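Local coordinates for protein GMP reductase (Trypanosoma brucei brucei, PDB 6JIG) that probably catalyses the NADPH-dependent deamination of GMP to IMP, balancing adenine and guanine nucleotides, and also binds guanine nucleotides at its CBS domains, at residues 308-316 with 326-337; 48-57 with 369-378. The protein carries 1 engineered substitution. All blocks are in the same frame, centred on the assembly; numbering follows the deposited sequence.

Interaction 1: 308-316 with 326-337; sequences LKIGVGPGS and AGVPQLSAVLAC. With K (potassium ion), chain D; 5GP (guanosine-5'-monophosphate), chain B.
Gln330, in the first turn of the helix that follows Pro329, meets the backbone of Ile310 and Gly311 with both ends of its amide. NE2 donates to Ile310 O over 3.0 Å in a fairly straight bond (164° at the hydrogen). Ile310 O lies close to the plane of the Gln330 amide, yet NE2 stands above the carbonyl plane of Ile310. OE1 rests 3.4 Å from Gly311 CA, and Pro314 CG comes within 3.9 Å of the same oxygen. With CG anti to the backbone N and a bend at chi2 (72°), the chain leaves the helix and turns its amide back to the strand end. A water completes the junction: it accepts from Val312 N and lies 2.7 Å from Gln330 OE1 and 2.6 Å from Val328 O.

The apolar half of the contact belongs to Ile310. Its CG2, directed anti to the backbone N, lies against Ala333 CB and Val334 CG2, while CD1 reaches Cys337 CB at 3.6 Å. Strand 308-310 and helix 330-337 run nearly antiparallel (155°), the sixth strand of the closed parallel TIM barrel and the helix that returns the chain to the seventh. Beyond Gly311 the loop carries the functional groups. Gly313 O and Gly315 O coordinate the potassium ion, whose shell also includes the backbone O of Ala318, an engineered residue, and, from a neighbouring subunit, the backbone oxygens of Glu482, Ser483 and Gly484. Ser316 holds the GMP phosphate with two bonds, N to O1P and OG to O2P. Lys309, in the same strand as Ile310, forms salt bridges with Asp259 and Asp351; Asp351 itself bonds to the nucleotide.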
loop_
_atom_site.group_PDB
_atom_site.type_symbol
_atom_site.label_atom_id
_atom_site.label_comp_id
_atom_site.label_asym_id
_atom_site.label_seq_id
_atom_site.Cartn_x
_atom_site.Cartn_y
_atom_site.Cartn_z
ATOM N N LEU A 308 37.909 5.941 -25.291
ATOM C CA LEU A 308 36.873 4.922 -25.451
ATOM C C LEU A 308 35.762 5.157 -24.442
ATOM O O LEU A 308 36.024 5.535 -23.296
ATOM C CB LEU A 308 37.425 3.504 -25.254
ATOM C CG LEU A 308 38.566 3.127 -26.190
ATOM C CD1 LEU A 308 39.194 1.790 -25.789
ATOM C CD2 LEU A 308 38.041 3.075 -27.609
ATOM N N LYS A 309 34.518 4.951 -24.865
ATOM C CA LYS A 309 33.387 5.077 -23.952
ATOM C C LYS A 309 32.810 3.676 -23.743
ATOM O O LYS A 309 32.458 2.997 -24.711
ATOM C CB LYS A 309 32.332 6.060 -24.475
ATOM C CG LYS A 309 31.320 6.472 -23.371
ATOM C CD LYS A 309 30.874 7.944 -23.473
ATOM C CE LYS A 309 30.009 8.198 -24.708
ATOM N NZ LYS A 309 28.772 7.317 -24.733
ATOM N N ILE A 310 32.749 3.246 -22.484
ATOM C CA ILE A 310 32.472 1.858 -22.117
ATOM C C ILE A 310 31.067 1.790 -21.550
ATOM O O ILE A 310 30.755 2.511 -20.597
ATOM C CB ILE A 310 33.464 1.333 -21.059
ATOM C CG1 ILE A 310 34.914 1.623 -21.445
ATOM C CG2 ILE A 310 33.186 -0.148 -20.708
ATOM C CD1 ILE A 310 35.298 1.179 -22.794
ATOM N N GLY A 311 30.233 0.910 -22.109
ATOM C CA GLY A 311 28.949 0.621 -21.494
ATOM C C GLY A 311 27.904 0.229 -22.520
ATOM O O GLY A 311 27.541 1.047 -23.366
ATOM N N VAL A 312 27.428 -1.016 -22.467
ATOM C CA VAL A 312 26.345 -1.485 -23.337
ATOM C C VAL A 312 25.201 -1.922 -22.424
ATOM O O VAL A 312 25.268 -2.983 -21.793
ATOM C CB VAL A 312 26.803 -2.618 -24.264
ATOM C CG1 VAL A 312 25.630 -3.129 -25.133
ATOM C CG2 VAL A 312 27.936 -2.136 -25.160
ATOM N N GLY A 313 24.190 -1.066 -22.278
ATOM C CA GLY A 313 23.015 -1.406 -21.511
ATOM C C GLY A 313 22.841 -0.941 -20.064
ATOM O O GLY A 313 21.707 -0.935 -19.578
ATOM N N PRO A 314 23.895 -0.548 -19.334
ATOM C CA PRO A 314 23.712 -0.322 -17.887
ATOM C C PRO A 314 23.007 0.983 -17.529
ATOM O O PRO A 314 22.740 1.215 -16.340
ATOM C CB PRO A 314 25.155 -0.317 -17.363
ATOM C CG PRO A 314 25.918 0.371 -18.461
ATOM C CD PRO A 314 25.224 -0.066 -19.773
ATOM N N GLY A 315 22.701 1.839 -18.509
ATOM C CA GLY A 315 22.167 3.154 -18.195
ATOM C C GLY A 315 20.828 3.090 -17.479
ATOM O O GLY A 315 20.019 2.184 -17.696
ATOM N N SER A 316 20.599 4.082 -16.611
ATOM C CA SER A 316 19.367 4.156 -15.823
ATOM C C SER A 316 18.118 4.028 -16.692
ATOM O O SER A 316 17.163 3.335 -16.320
ATOM C CB SER A 316 19.327 5.475 -15.049
ATOM O OG SER A 316 19.262 6.580 -15.936
ATOM N N ALA A 326 21.301 -7.953 -25.114
ATOM C CA ALA A 326 22.749 -7.836 -25.190
ATOM C C ALA A 326 23.274 -6.860 -24.145
ATOM O O ALA A 326 22.593 -5.905 -23.763
ATOM C CB ALA A 326 23.194 -7.346 -26.577
ATOM N N GLY A 327 24.508 -7.081 -23.726
ATOM C CA GLY A 327 25.131 -6.235 -22.726
ATOM C C GLY A 327 26.212 -6.995 -21.982
ATOM O O GLY A 327 26.434 -8.189 -22.189
ATOM N N VAL A 328 26.913 -6.258 -21.123
ATOM C CA VAL A 328 27.949 -6.817 -20.254
ATOM C C VAL A 328 27.843 -6.085 -18.923
ATOM O O VAL A 328 27.780 -4.847 -18.911
ATOM C CB VAL A 328 29.362 -6.654 -20.844
ATOM C CG1 VAL A 328 30.413 -7.239 -19.874
ATOM C CG2 VAL A 328 29.481 -7.315 -22.196
ATOM N N PRO A 329 27.804 -6.797 -17.794
ATOM C CA PRO A 329 27.797 -6.125 -16.490
ATOM C C PRO A 329 28.960 -5.149 -16.403
ATOM O O PRO A 329 30.080 -5.459 -16.807
ATOM C CB PRO A 329 27.936 -7.289 -15.496
ATOM C CG PRO A 329 27.199 -8.442 -16.247
ATOM C CD PRO A 329 27.691 -8.261 -17.670
ATOM N N GLN A 330 28.682 -3.955 -15.881
ATOM C CA GLN A 330 29.538 -2.812 -16.214
ATOM C C GLN A 330 30.917 -2.890 -15.564
ATOM O O GLN A 330 31.899 -2.421 -16.154
ATOM C CB GLN A 330 28.837 -1.507 -15.832
ATOM C CG GLN A 330 29.663 -0.231 -16.127
ATOM C CD GLN A 330 29.778 0.103 -17.619
ATOM O OE1 GLN A 330 29.653 -0.762 -18.487
ATOM N NE2 GLN A 330 30.024 1.379 -17.913
ATOM N N LEU A 331 31.035 -3.472 -14.365
ATOM C CA LEU A 331 32.367 -3.560 -13.772
ATOM C C LEU A 331 33.268 -4.450 -14.609
ATOM O O LEU A 331 34.429 -4.102 -14.876
ATOM C CB LEU A 331 32.310 -4.065 -12.325
ATOM C CG LEU A 331 33.673 -3.995 -11.627
ATOM C CD1 LEU A 331 33.863 -2.636 -10.951
ATOM C CD2 LEU A 331 33.867 -5.130 -10.601
ATOM N N SER A 332 32.744 -5.584 -15.071
ATOM C CA SER A 332 33.551 -6.473 -15.899
ATOM C C SER A 332 33.885 -5.813 -17.234
ATOM O O SER A 332 34.949 -6.062 -17.807
ATOM C CB SER A 332 32.813 -7.793 -16.145
ATOM O OG SER A 332 32.690 -8.548 -14.948
ATOM N N ALA A 333 32.964 -5.006 -17.771
ATOM C CA ALA A 333 33.238 -4.347 -19.049
ATOM C C ALA A 333 34.381 -3.350 -18.905
ATOM O O ALA A 333 35.281 -3.286 -19.755
ATOM C CB ALA A 333 31.984 -3.640 -19.563
ATOM N N VAL A 334 34.364 -2.577 -17.821
ATOM C CA VAL A 334 35.440 -1.625 -17.543
ATOM C C VAL A 334 36.763 -2.359 -17.342
ATOM O O VAL A 334 37.802 -1.969 -17.887
ATOM C CB VAL A 334 35.067 -0.759 -16.328
ATOM C CG1 VAL A 334 36.260 0.139 -15.884
ATOM C CG2 VAL A 334 33.832 0.088 -16.651
ATOM N N LEU A 335 36.752 -3.426 -16.539
ATOM C CA LEU A 335 37.980 -4.183 -16.313
ATOM C C LEU A 335 38.567 -4.688 -17.620
ATOM O O LEU A 335 39.773 -4.562 -17.858
ATOM C CB LEU A 335 37.710 -5.362 -15.381
ATOM C CG LEU A 335 37.520 -5.087 -13.886
ATOM C CD1 LEU A 335 37.005 -6.354 -13.210
ATOM C CD2 LEU A 335 38.815 -4.636 -13.219
ATOM N N ALA A 336 37.729 -5.271 -18.479
ATOM C CA ALA A 336 38.255 -5.879 -19.692
ATOM C C ALA A 336 38.722 -4.813 -20.669
ATOM O O ALA A 336 39.765 -4.963 -21.312
ATOM C CB ALA A 336 37.197 -6.776 -20.347
ATOM N N CYS A 337 37.962 -3.729 -20.793
ATOM C CA CYS A 337 38.323 -2.731 -21.789
ATOM C C CYS A 337 39.558 -1.948 -21.367
ATOM O O CYS A 337 40.408 -1.623 -22.210
ATOM C CB CYS A 337 37.153 -1.782 -22.043
ATOM S SG CYS A 337 35.760 -2.549 -22.913
HETATM K K K D . 19.577 -0.451 -17.809
HETATM P P 5GP B . 22.946 6.792 -16.293
HETATM O O1P 5GP B . 22.742 5.436 -15.637
HETATM O O2P 5GP B . 21.666 7.590 -16.443
HETATM O O3P 5GP B . 24.107 7.581 -15.741
HETATM O "O5'" 5GP B . 23.439 6.371 -17.752
HETATM C "C5'" 5GP B . 23.507 7.284 -18.837
HETATM C "C4'" 5GP B . 24.019 6.595 -20.085
HETATM O "O4'" 5GP B . 22.994 5.719 -20.610
HETATM C "C3'" 5GP B . 24.344 7.497 -21.269
HETATM O "O3'" 5GP B . 25.594 8.165 -21.141
HETATM C "C2'" 5GP B . 24.257 6.534 -22.466
HETATM O "O2'" 5GP B . 25.458 5.796 -22.649
HETATM C "C1'" 5GP B . 23.194 5.536 -21.999
HETATM N N9 5GP B . 21.905 5.728 -22.672
HETATM C C8 5GP B . 21.183 6.857 -22.751
HETATM N N7 5GP B . 20.047 6.579 -23.441
HETATM C C5 5GP B . 20.073 5.262 -23.760
HETATM C C6 5GP B . 19.207 4.414 -24.436
HETATM O O6 5GP B . 18.128 4.863 -24.877
HETATM N N1 5GP B . 19.541 3.124 -24.602
HETATM C C2 5GP B . 20.694 2.633 -24.127
HETATM N N2 5GP B . 21.002 1.328 -24.305
HETATM N N3 5GP B . 21.558 3.428 -23.450
HETATM C C4 5GP B . 21.252 4.734 -23.270
HETATM O O HOH W 1 28.285 -2.531 -20.080
#

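Interaction 2: 48-57 with 369-378; sequences PIVASNMDTV and DTVMLGNMLA. With 5GP (guanosine-5'-monophosphate), chain B.
Val50 and Met372 face each other across a parallel strand pair, CG1 of the valine 3.7 Å from CE of the methionine. Here strands 49-51 and 370-373, the first and last of the barrel, close the sheet. Val50 gives its N-H to Val371 O and takes one at its own O from Leu373 N; Val371 N to Pro48 O continues the ladder. Ser52 N meets Leu373 O at 3.0 Å from above the carbonyl plane, a less regular end to it.

Packing is tight along the strand pair, with Val50 and Met372 on one face and Ile49, Val371 and Leu373 on the other, where Ile49 CD1 lies alongside Val371 CG2 and Ile49 CG2 meets Leu373 CD1 at 3.7 Å. Beyond the strands few atoms meet, Val57 CG2 lying 3.6 Å from Gly374 O and 4.2 Å from Ala378 CB; the partly exposed Asp369, Asn375 and Met376 take little or no part. The Met372 chain, extended until its bend at chi3 (-89°), sets CE 3.4 Å from Asn53 OD1, crossing that side chain at about a right angle, while Asn53 ND2 bonds to Asp259.

Both strand ends grip GMP: Ser52 OG donates to O3', and Gly374 N and Asn375 N reach phosphate oxygens O3P and O2P, each at 2.8 Å. Neutral backbone N-H groups thus meet a charged phosphate, which they would be expected to stabilise.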
loop_
_atom_site.group_PDB
_atom_site.type_symbol
_atom_site.label_atom_id
_atom_site.label_comp_id
_atom_site.label_asym_id
_atom_site.label_seq_id
_atom_site.Cartn_x
_atom_site.Cartn_y
_atom_site.Cartn_z
ATOM N N PRO A 48 37.174 13.732 -12.524
ATOM C CA PRO A 48 36.888 12.728 -13.555
ATOM C C PRO A 48 35.414 12.575 -13.912
ATOM O O PRO A 48 34.982 11.451 -14.166
ATOM C CB PRO A 48 37.438 11.432 -12.937
ATOM C CG PRO A 48 37.384 11.656 -11.459
ATOM C CD PRO A 48 37.507 13.138 -11.218
ATOM N N ILE A 49 34.647 13.663 -13.940
ATOM C CA ILE A 49 33.194 13.628 -14.104
ATOM C C ILE A 49 32.842 14.221 -15.463
ATOM O O ILE A 49 33.236 15.353 -15.768
ATOM C CB ILE A 49 32.476 14.414 -12.989
ATOM C CG1 ILE A 49 33.073 14.112 -11.612
ATOM C CG2 ILE A 49 30.977 14.117 -13.019
ATOM C CD1 ILE A 49 32.899 12.696 -11.191
ATOM N N VAL A 50 32.092 13.467 -16.263
ATOM C CA VAL A 50 31.643 13.882 -17.589
ATOM C C VAL A 50 30.119 13.853 -17.597
ATOM O O VAL A 50 29.514 12.822 -17.270
ATOM C CB VAL A 50 32.206 12.972 -18.692
ATOM C CG1 VAL A 50 31.770 13.465 -20.072
ATOM C CG2 VAL A 50 33.734 12.896 -18.610
ATOM N N ALA A 51 29.495 14.974 -17.953
ATOM C CA ALA A 51 28.041 14.988 -18.095
ATOM C C ALA A 51 27.621 14.291 -19.384
ATOM O O ALA A 51 28.192 14.530 -20.449
ATOM C CB ALA A 51 27.508 16.423 -18.085
ATOM N N SER A 52 26.598 13.447 -19.283
ATOM C CA SER A 52 26.164 12.625 -20.402
ATOM C C SER A 52 25.575 13.460 -21.533
ATOM O O SER A 52 24.809 14.399 -21.293
ATOM C CB SER A 52 25.115 11.614 -19.941
ATOM O OG SER A 52 24.696 10.801 -21.022
ATOM N N ASN A 53 25.893 13.068 -22.769
ATOM C CA ASN A 53 25.261 13.613 -23.979
ATOM C C ASN A 53 23.852 13.028 -24.126
ATOM O O ASN A 53 23.561 12.217 -25.004
ATOM C CB ASN A 53 26.108 13.323 -25.210
ATOM C CG ASN A 53 26.553 11.863 -25.298
ATOM O OD1 ASN A 53 27.081 11.299 -24.333
ATOM N ND2 ASN A 53 26.340 11.248 -26.460
ATOM N N MET A 54 22.976 13.462 -23.228
ATOM C CA MET A 54 21.553 13.169 -23.259
ATOM C C MET A 54 20.792 14.481 -23.327
ATOM O O MET A 54 21.218 15.479 -22.737
ATOM C CB MET A 54 21.130 12.384 -22.014
ATOM C CG MET A 54 21.722 10.994 -21.980
ATOM S SD MET A 54 21.415 10.209 -20.387
ATOM C CE MET A 54 19.616 10.236 -20.394
ATOM N N ASP A 55 19.661 14.482 -24.038
ATOM C CA ASP A 55 18.950 15.742 -24.185
ATOM C C ASP A 55 18.179 16.134 -22.938
ATOM O O ASP A 55 17.557 17.199 -22.940
ATOM C CB ASP A 55 18.044 15.723 -25.425
ATOM C CG ASP A 55 16.874 14.733 -25.335
ATOM O OD1 ASP A 55 16.745 13.994 -24.337
ATOM O OD2 ASP A 55 16.071 14.723 -26.300
ATOM N N THR A 56 18.239 15.340 -21.865
ATOM C CA THR A 56 17.736 15.753 -20.563
ATOM C C THR A 56 18.859 16.013 -19.562
ATOM O O THR A 56 18.584 16.237 -18.378
ATOM C CB THR A 56 16.770 14.702 -20.001
ATOM O OG1 THR A 56 17.425 13.430 -19.952
ATOM C CG2 THR A 56 15.535 14.582 -20.880
ATOM N N VAL A 57 20.115 15.994 -19.999
ATOM C CA VAL A 57 21.227 16.185 -19.072
ATOM C C VAL A 57 22.110 17.358 -19.490
ATOM O O VAL A 57 22.327 18.285 -18.703
ATOM C CB VAL A 57 22.059 14.891 -18.929
ATOM C CG1 VAL A 57 23.275 15.156 -18.076
ATOM C CG2 VAL A 57 21.216 13.765 -18.301
ATOM N N ASP A 369 39.304 6.096 -16.514
ATOM C CA ASP A 369 39.879 7.417 -16.257
ATOM C C ASP A 369 38.836 8.464 -15.911
ATOM O O ASP A 369 39.135 9.393 -15.144
ATOM C CB ASP A 369 40.705 7.880 -17.469
ATOM C CG ASP A 369 41.790 6.892 -17.801
ATOM O OD1 ASP A 369 42.771 6.841 -17.045
ATOM O OD2 ASP A 369 41.601 6.082 -18.732
ATOM N N THR A 370 37.633 8.342 -16.460
ATOM C CA THR A 370 36.524 9.224 -16.132
ATOM C C THR A 370 35.252 8.392 -16.024
ATOM O O THR A 370 35.201 7.233 -16.449
ATOM C CB THR A 370 36.290 10.310 -17.196
ATOM O OG1 THR A 370 36.080 9.683 -18.468
ATOM C CG2 THR A 370 37.472 11.299 -17.279
ATOM N N VAL A 371 34.212 9.015 -15.479
ATOM C CA VAL A 371 32.862 8.449 -15.490
ATOM C C VAL A 371 31.940 9.421 -16.212
ATOM O O VAL A 371 32.143 10.641 -16.175
ATOM C CB VAL A 371 32.331 8.171 -14.065
ATOM C CG1 VAL A 371 33.188 7.106 -13.356
ATOM C CG2 VAL A 371 32.297 9.452 -13.244
ATOM N N MET A 372 30.926 8.877 -16.879
ATOM C CA MET A 372 29.888 9.680 -17.508
ATOM C C MET A 372 28.586 9.453 -16.759
ATOM O O MET A 372 28.196 8.303 -16.536
ATOM C CB MET A 372 29.720 9.330 -18.986
ATOM C CG MET A 372 28.569 10.088 -19.627
ATOM S SD MET A 372 28.452 9.869 -21.404
ATOM C CE MET A 372 29.506 11.219 -21.972
ATOM N N LEU A 373 27.916 10.540 -16.387
ATOM C CA LEU A 373 26.726 10.485 -15.548
ATOM C C LEU A 373 25.535 11.084 -16.273
ATOM O O LEU A 373 25.618 12.206 -16.787
ATOM C CB LEU A 373 26.935 11.246 -14.244
ATOM C CG LEU A 373 28.182 10.916 -13.433
ATOM C CD1 LEU A 373 28.191 11.787 -12.190
ATOM C CD2 LEU A 373 28.143 9.439 -13.061
ATOM N N GLY A 374 24.435 10.336 -16.308
ATOM C CA GLY A 374 23.175 10.879 -16.780
ATOM C C GLY A 374 22.254 11.134 -15.601
ATOM O O GLY A 374 22.080 12.275 -15.157
ATOM N N ASN A 375 21.693 10.046 -15.056
ATOM C CA ASN A 375 20.674 10.144 -14.013
ATOM C C ASN A 375 21.121 10.986 -12.820
ATOM O O ASN A 375 20.342 11.788 -12.293
ATOM C CB ASN A 375 20.287 8.730 -13.553
ATOM C CG ASN A 375 19.103 8.728 -12.602
ATOM O OD1 ASN A 375 18.192 9.553 -12.717
ATOM N ND2 ASN A 375 19.101 7.784 -11.668
ATOM N N MET A 376 22.362 10.806 -12.360
ATOM C CA MET A 376 22.799 11.551 -11.181
ATOM C C MET A 376 22.823 13.065 -11.405
ATOM O O MET A 376 22.745 13.817 -10.431
ATOM C CB MET A 376 24.165 11.040 -10.722
ATOM C CG MET A 376 24.089 9.610 -10.168
ATOM S SD MET A 376 25.718 8.865 -9.899
ATOM C CE MET A 376 26.065 9.714 -8.387
ATOM N N LEU A 377 22.902 13.535 -12.654
ATOM C CA LEU A 377 22.878 14.969 -12.941
ATOM C C LEU A 377 21.549 15.453 -13.509
ATOM O O LEU A 377 21.328 16.673 -13.583
ATOM C CB LEU A 377 24.001 15.346 -13.928
ATOM C CG LEU A 377 25.410 14.856 -13.569
ATOM C CD1 LEU A 377 26.405 15.193 -14.680
ATOM C CD2 LEU A 377 25.879 15.421 -12.245
ATOM N N ALA A 378 20.674 14.546 -13.936
ATOM C CA ALA A 378 19.369 14.964 -14.425
ATOM C C ALA A 378 18.583 15.600 -13.285
ATOM O O ALA A 378 18.810 15.308 -12.107
ATOM C CB ALA A 378 18.611 13.772 -15.011
HETATM P P 5GP B . 22.946 6.792 -16.293
HETATM O O1P 5GP B . 22.742 5.436 -15.637
HETATM O O2P 5GP B . 21.666 7.590 -16.443
HETATM O O3P 5GP B . 24.107 7.581 -15.741
HETATM O "O5'" 5GP B . 23.439 6.371 -17.752
HETATM C "C5'" 5GP B . 23.507 7.284 -18.837
HETATM C "C4'" 5GP B . 24.019 6.595 -20.085
HETATM O "O4'" 5GP B . 22.994 5.719 -20.610
HETATM C "C3'" 5GP B . 24.344 7.497 -21.269
HETATM O "O3'" 5GP B . 25.594 8.165 -21.141
HETATM C "C2'" 5GP B . 24.257 6.534 -22.466
HETATM O "O2'" 5GP B . 25.458 5.796 -22.649
HETATM C "C1'" 5GP B . 23.194 5.536 -21.999
HETATM N N9 5GP B . 21.905 5.728 -22.672
HETATM C C8 5GP B . 21.183 6.857 -22.751
HETATM N N7 5GP B . 20.047 6.579 -23.441
HETATM C C5 5GP B . 20.073 5.262 -23.760
HETATM C C6 5GP B . 19.207 4.414 -24.436
HETATM O O6 5GP B . 18.128 4.863 -24.877
HETATM N N1 5GP B . 19.541 3.124 -24.602
HETATM C C2 5GP B . 20.694 2.633 -24.127
HETATM N N2 5GP B . 21.002 1.328 -24.305
HETATM N N3 5GP B . 21.558 3.428 -23.450
HETATM C C4 5GP B . 21.252 4.734 -23.270
#

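In the fold
Interactions 1 and 2 lie about 15 Å apart, centre to centre, in one TIM barrel. Interaction 2 joins the first and eighth strands, whose segments are 312 residues apart at their closest ends, and interaction 1, which packs the sixth strand against its following helix, is nested within that long loop of chain. They meet at the C-terminal ends of the strands, where Ser316 OG packs against Asn375 CB at 3.4 Å and Lys309 CD approaches Met372 SD at 3.7 Å. Both reach the same GMP, so its phosphate is held by loops after the sixth and eighth strands, and its ribose O3' by Ser52 after the first, while potassium binding at 308-316 ties this site to a neighbouring subunit.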